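Hypothetical protein EF0006 (Enterococcus faecalis, PDB 2GMQ) is of unknown function but belongs to the PrgU-like family and may take part in the plasmid-borne pheromone response of enterococci. Local coordinates at residues Leu39-Ala44 with Ile92-Phe97; Glu56-Ile61 with Ser82-Pro87. All blocks are in the same frame, centred on the assembly; numbering follows the deposited sequence. Where two conformers were deposited one is given.

Interaction 1 (Leu39-Ala44 with Ile92-Phe97)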
loop_
_atom_site.group_PDB
_atom_site.type_symbol
_atom_site.label_atom_id
_atom_site.label_comp_id
_atom_site.label_asym_id
_atom_site.label_seq_id
_atom_site.Cartn_x
_atom_site.Cartn_y
_atom_site.Cartn_z
ATOM N N LEU A 39 -15.994 7.451 0.958
ATOM C CA LEU A 39 -14.847 7.679 0.096
ATOM C C LEU A 39 -13.646 8.148 0.894
ATOM O O LEU A 39 -13.748 8.976 1.844
ATOM C CB LEU A 39 -15.140 8.778 -0.976
ATOM C CG LEU A 39 -15.649 8.256 -2.314
ATOM C CD1 LEU A 39 -14.647 7.529 -3.089
ATOM C CD2 LEU A 39 -16.916 7.347 -2.094
ATOM N N LYS A 40 -12.485 7.653 0.487
ATOM C CA LYS A 40 -11.235 8.117 1.063
ATOM C C LYS A 40 -10.971 9.591 0.732
ATOM O O LYS A 40 -11.509 10.143 -0.251
ATOM C CB LYS A 40 -10.084 7.229 0.608
ATOM C CG LYS A 40 -9.936 5.985 1.498
ATOM C CD LYS A 40 -8.802 5.144 1.007
ATOM C CE LYS A 40 -8.546 3.956 1.920
ATOM N NZ LYS A 40 -8.137 2.781 1.119
ATOM N N ASN A 41 -10.136 10.241 1.541
ATOM C CA ASN A 41 -9.944 11.672 1.376
ATOM C C ASN A 41 -9.360 12.074 0.022
ATOM O O ASN A 41 -9.821 13.054 -0.600
ATOM C CB ASN A 41 -9.056 12.281 2.495
ATOM C CG ASN A 41 -9.712 12.225 3.879
ATOM O OD1 ASN A 41 -10.755 11.612 4.128
ATOM N ND2 ASN A 41 -9.060 12.902 4.805
ATOM N N THR A 42 -8.353 11.341 -0.450
ATOM C CA THR A 42 -7.682 11.742 -1.730
ATOM C C THR A 42 -8.655 11.638 -2.917
ATOM O O THR A 42 -8.825 12.580 -3.686
ATOM C CB THR A 42 -6.453 10.862 -1.990
ATOM O OG1 THR A 42 -5.566 11.041 -0.852
ATOM C CG2 THR A 42 -5.677 11.450 -3.204
ATOM N N ARG A 43 -9.327 10.519 -2.980
ATOM C CA ARG A 43 -10.339 10.283 -4.037
ATOM C C ARG A 43 -11.449 11.360 -3.889
ATOM O O ARG A 43 -11.943 11.865 -4.886
ATOM C CB ARG A 43 -10.929 8.868 -4.009
ATOM C CG ARG A 43 -11.930 8.658 -5.284
ATOM C CD ARG A 43 -11.166 8.895 -6.619
ATOM N NE ARG A 43 -12.081 8.805 -7.767
ATOM C CZ ARG A 43 -12.547 7.653 -8.310
ATOM N NH1 ARG A 43 -12.233 6.493 -7.775
ATOM N NH2 ARG A 43 -13.417 7.698 -9.324
ATOM N N ALA A 44 -11.880 11.687 -2.670
ATOM C CA ALA A 44 -12.968 12.683 -2.533
ATOM C C ALA A 44 -12.526 14.039 -3.112
ATOM O O ALA A 44 -13.348 14.751 -3.743
ATOM C CB ALA A 44 -13.396 12.844 -1.144
ATOM N N ILE A 92 -11.668 18.623 3.011
ATOM C CA ILE A 92 -12.836 18.419 2.154
ATOM C C ILE A 92 -13.810 17.378 2.765
ATOM O O ILE A 92 -13.339 16.321 3.231
ATOM C CB ILE A 92 -12.391 17.936 0.694
ATOM C CG1 ILE A 92 -13.586 17.897 -0.257
ATOM C CG2 ILE A 92 -11.655 16.552 0.699
ATOM C CD1 ILE A 92 -13.406 16.963 -1.337
ATOM N N ASN A 93 -15.127 17.667 2.771
ATOM C CA ASN A 93 -16.138 16.643 3.156
ATOM C C ASN A 93 -16.184 15.559 2.129
ATOM O O ASN A 93 -15.911 15.785 0.940
ATOM C CB ASN A 93 -17.547 17.174 3.282
ATOM C CG ASN A 93 -17.608 18.378 4.194
ATOM O OD1 ASN A 93 -17.112 18.345 5.332
ATOM N ND2 ASN A 93 -18.164 19.462 3.681
ATOM N N VAL A 94 -16.589 14.384 2.584
ATOM C CA VAL A 94 -16.479 13.204 1.741
ATOM C C VAL A 94 -17.844 12.496 1.660
ATOM O O VAL A 94 -18.606 12.550 2.620
ATOM C CB VAL A 94 -15.383 12.226 2.274
ATOM C CG1 VAL A 94 -14.027 12.903 2.467
ATOM C CG2 VAL A 94 -15.794 11.499 3.517
ATOM N N PRO A 95 -18.176 11.894 0.486
ATOM C CA PRO A 95 -19.459 11.180 0.282
ATOM C C PRO A 95 -19.499 9.859 1.060
ATOM O O PRO A 95 -18.489 9.151 1.062
ATOM C CB PRO A 95 -19.458 10.819 -1.212
ATOM C CG PRO A 95 -18.286 11.368 -1.813
ATOM C CD PRO A 95 -17.380 11.998 -0.752
ATOM N N VAL A 96 -20.693 9.496 1.585
ATOM C CA VAL A 96 -20.914 8.246 2.274
ATOM C C VAL A 96 -22.188 7.653 1.669
ATOM O O VAL A 96 -23.185 8.411 1.458
ATOM C CB VAL A 96 -21.185 8.526 3.770
ATOM C CG1 VAL A 96 -21.569 7.271 4.524
ATOM C CG2 VAL A 96 -20.010 9.330 4.389
ATOM N N PHE A 97 -22.152 6.333 1.463
ATOM C CA PHE A 97 -23.369 5.641 0.929
ATOM C C PHE A 97 -23.746 4.549 1.892
ATOM O O PHE A 97 -22.847 3.870 2.427
ATOM C CB PHE A 97 -23.067 4.989 -0.405
ATOM C CG PHE A 97 -22.761 5.997 -1.468
ATOM C CD1 PHE A 97 -23.808 6.573 -2.218
ATOM C CD2 PHE A 97 -21.401 6.342 -1.736
ATOM C CE1 PHE A 97 -23.561 7.540 -3.220
ATOM C CE2 PHE A 97 -21.122 7.321 -2.746
ATOM C CZ PHE A 97 -22.177 7.908 -3.489
#
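The F97 ring receives L39 at its edge, the CD2 methyl of L39 lying near the ring plane 4.3 Å from CE2 of F97. N41 offers the other flat group: OD1 of its carboxamide comes within 3.9 Å of CG1 of V94. L39 also crosses the pyrrolidine ring of P95 at a slant, with L39 CB 3.9 Å from P95 CD and L39 CG reaching toward P95 CG. The backbones are joined by a nearly straight bond of 3.0 Å from L39 N to P95 O (171° at the hydrogen). P95 has no N-H with which to answer, and L39 O meets CB and the CG2 methyl of V94 instead. The pair marks the end of strand 34-39, which runs antiparallel to strand 94-98 in a four-stranded sheet; immediately beyond, K40 is the N-cap of helix 41-50, and its O takes the N-H of A44 in the first turn. That turn sets A44 CB over the strand, 3.7 Å from CG1 of V94 and 4.1 Å from CD of P95. With CG1 anti to the carbonyl carbon (chi1 -54°), V94 turns that methyl to the helix, where it meets both A44 CB and N41 OD1. I92 closes the far end: its CD1 packs 3.3 Å from A44 O, a tight approach, and its side chain also touches M45 and W48. On another side of the helix, R43 pairs with D22 and E46 of its own chain and with E46 of a second subunit.

Interaction 2 (Glu56-Ile61 with Ser82-Pro87)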
loop_
_atom_site.group_PDB
_atom_site.type_symbol
_atom_site.label_atom_id
_atom_site.label_comp_id
_atom_site.label_asym_id
_atom_site.label_seq_id
_atom_site.Cartn_x
_atom_site.Cartn_y
_atom_site.Cartn_z
ATOM N N GLU A 56 -25.084 18.105 -4.937
ATOM C CA GLU A 56 -26.337 18.185 -5.689
ATOM C C GLU A 56 -26.728 16.870 -6.369
ATOM O O GLU A 56 -27.923 16.565 -6.463
ATOM C CB GLU A 56 -26.386 19.377 -6.676
ATOM C CG GLU A 56 -27.702 19.451 -7.503
ATOM C CD GLU A 56 -29.032 19.442 -6.579
ATOM O OE1 GLU A 56 -29.351 18.371 -5.871
ATOM O OE2 GLU A 56 -29.796 20.499 -6.590
ATOM N N ASN A 57 -25.758 16.045 -6.769
ATOM C CA ASN A 57 -26.105 14.849 -7.522
ATOM C C ASN A 57 -26.026 13.529 -6.735
ATOM O O ASN A 57 -26.408 12.452 -7.277
ATOM C CB ASN A 57 -25.262 14.756 -8.823
ATOM C CG ASN A 57 -23.831 14.268 -8.596
ATOM O OD1 ASN A 57 -23.469 13.747 -7.531
ATOM N ND2 ASN A 57 -22.990 14.429 -9.624
ATOM N N ILE A 58 -25.519 13.574 -5.499
ATOM C CA ILE A 58 -25.137 12.270 -4.855
ATOM C C ILE A 58 -26.377 11.373 -4.712
ATOM O O ILE A 58 -26.301 10.100 -4.846
ATOM C CB ILE A 58 -24.379 12.503 -3.502
ATOM C CG1 ILE A 58 -23.920 11.157 -2.919
ATOM C CG2 ILE A 58 -25.224 13.364 -2.549
ATOM C CD1 ILE A 58 -23.069 11.225 -1.606
ATOM N N GLN A 59 -27.538 11.991 -4.471
ATOM C CA GLN A 59 -28.731 11.200 -4.188
ATOM C C GLN A 59 -29.380 10.614 -5.451
ATOM O O GLN A 59 -30.351 9.895 -5.338
ATOM C CB GLN A 59 -29.688 11.953 -3.245
ATOM C CG GLN A 59 -29.046 12.048 -1.829
ATOM C CD GLN A 59 -30.025 12.282 -0.682
ATOM O OE1 GLN A 59 -31.125 12.808 -0.864
ATOM N NE2 GLN A 59 -29.588 11.946 0.522
ATOM N N GLU A 60 -28.811 10.881 -6.631
ATOM C CA GLU A 60 -29.231 10.252 -7.890
ATOM C C GLU A 60 -28.703 8.806 -8.021
ATOM O O GLU A 60 -29.262 7.974 -8.721
ATOM C CB GLU A 60 -28.730 11.072 -9.079
ATOM C CG GLU A 60 -29.067 12.566 -8.999
ATOM C CD GLU A 60 -28.943 13.277 -10.329
ATOM O OE1 GLU A 60 -28.547 12.656 -11.339
ATOM O OE2 GLU A 60 -29.235 14.485 -10.355
ATOM N N ILE A 61 -27.605 8.522 -7.327
ATOM C CA ILE A 61 -26.957 7.224 -7.415
ATOM C C ILE A 61 -27.809 6.164 -6.674
ATOM O O ILE A 61 -28.133 6.333 -5.523
ATOM C CB ILE A 61 -25.555 7.273 -6.773
ATOM C CG1 ILE A 61 -24.577 8.173 -7.601
ATOM C CG2 ILE A 61 -25.012 5.876 -6.703
ATOM C CD1 ILE A 61 -23.382 8.819 -6.833
ATOM N N SER A 82 -27.712 8.807 1.353
ATOM C CA SER A 82 -26.379 9.271 0.876
ATOM C C SER A 82 -26.130 10.687 1.379
ATOM O O SER A 82 -26.976 11.582 1.198
ATOM C CB SER A 82 -26.296 9.229 -0.641
ATOM O OG SER A 82 -26.575 7.899 -1.119
ATOM N N ILE A 83 -24.973 10.890 2.024
ATOM C CA ILE A 83 -24.629 12.181 2.688
ATOM C C ILE A 83 -23.133 12.516 2.600
ATOM O O ILE A 83 -22.321 11.626 2.425
ATOM C CB ILE A 83 -25.011 12.189 4.191
ATOM C CG1 ILE A 83 -24.321 11.058 4.958
ATOM C CG2 ILE A 83 -26.535 12.178 4.378
ATOM C CD1 ILE A 83 -24.337 11.207 6.439
ATOM N N TYR A 84 -22.790 13.799 2.721
ATOM C CA TYR A 84 -21.396 14.230 2.903
ATOM C C TYR A 84 -21.089 14.333 4.408
ATOM O O TYR A 84 -21.927 14.794 5.170
ATOM C CB TYR A 84 -21.125 15.575 2.168
ATOM C CG TYR A 84 -20.876 15.353 0.702
ATOM C CD1 TYR A 84 -21.910 14.974 -0.156
ATOM C CD2 TYR A 84 -19.581 15.446 0.176
ATOM C CE1 TYR A 84 -21.667 14.703 -1.509
ATOM C CE2 TYR A 84 -19.330 15.208 -1.158
ATOM C CZ TYR A 84 -20.371 14.867 -1.996
ATOM O OH TYR A 84 -20.115 14.623 -3.301
ATOM N N VAL A 85 -19.907 13.895 4.824
ATOM C CA VAL A 85 -19.501 13.959 6.238
ATOM C C VAL A 85 -18.133 14.686 6.337
ATOM O O VAL A 85 -17.377 14.737 5.363
ATOM C CB VAL A 85 -19.379 12.570 6.899
ATOM C CG1 VAL A 85 -20.710 11.809 6.846
ATOM C CG2 VAL A 85 -18.345 11.750 6.187
ATOM N N LYS A 86 -17.815 15.236 7.516
ATOM C CA LYS A 86 -16.511 15.894 7.739
ATOM C C LYS A 86 -15.328 14.874 7.776
ATOM O O LYS A 86 -15.397 13.852 8.482
ATOM C CB LYS A 86 -16.554 16.758 9.005
ATOM C CG LYS A 86 -15.275 17.532 9.254
ATOM C CD LYS A 86 -15.516 18.896 9.933
ATOM C CE LYS A 86 -14.205 19.647 10.090
ATOM N NZ LYS A 86 -13.762 19.736 11.526
ATOM N N PRO A 87 -14.220 15.186 7.049
ATOM C CA PRO A 87 -13.086 14.263 6.806
ATOM C C PRO A 87 -12.196 13.882 8.033
ATOM O O PRO A 87 -12.461 14.272 9.192
ATOM C CB PRO A 87 -12.253 15.023 5.750
ATOM C CG PRO A 87 -12.478 16.499 6.107
ATOM C CD PRO A 87 -13.977 16.509 6.430
HETATM O O HOH W 1 -27.259 7.991 -3.671
#
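Q59 and S82 bring their CA atoms to 5.9 Å where the turn of 56-61, tied by bonds from E60 N to N57 O and from I61 N to I58 O, meets the segment 82-87. The Q59 amide spans the gap: NE2 donates to S82 O at 2.7 Å, arriving in the carbonyl plane on a lone pair, while the acceptor sits 17° out of the amide plane of Q59. A water makes a second bridge. It accepts from S82 OG and donates to I58 O and I61 O, each 2.6 Å from it, so two turn carbonyls and the buried hydroxyl are satisfied together. Beside the polar links, toward Y84, I58 packs with CG1 anti to its backbone nitrogen (chi1 -176°), an extended branch that puts I58 CG1 3.8 Å from S82 CB and I58 CD1 3.8 Å from Y84 CE1. Its CG2 methyl lies in plane at the edge of the Y84 ring. I58 also touches I53, P95 and F97, and I53 packs against Y84 too; the loop between helix 41-50 and strand 63-68 thus lies against strand 83-85, the edge strand of its sheet within this chain, and the neighbouring strand 94-98.

In the fold
The two contacts lie about 9 Å apart, centre to centre, and meet through the antiparallel pairing of strands 83-85 and 94-98, where V96 N probably bonds to I83 O (2.8 Å) and V94 O to V85 N (2.9 Å). Along the chain interaction 2 is nested inside interaction 1: 39-44 comes first, then 56-61, 82-87 and 92-97. Interaction 1 joins the start of helix 41-50 to strand 94-98, and interaction 2 brings the loop after that helix back to strand 83-85. I58 of interaction 2 also reaches the strand of interaction 1. The start of the helix and the loop after it thus lie against different parts of the 94-98/83-85 side of the four-stranded sheet.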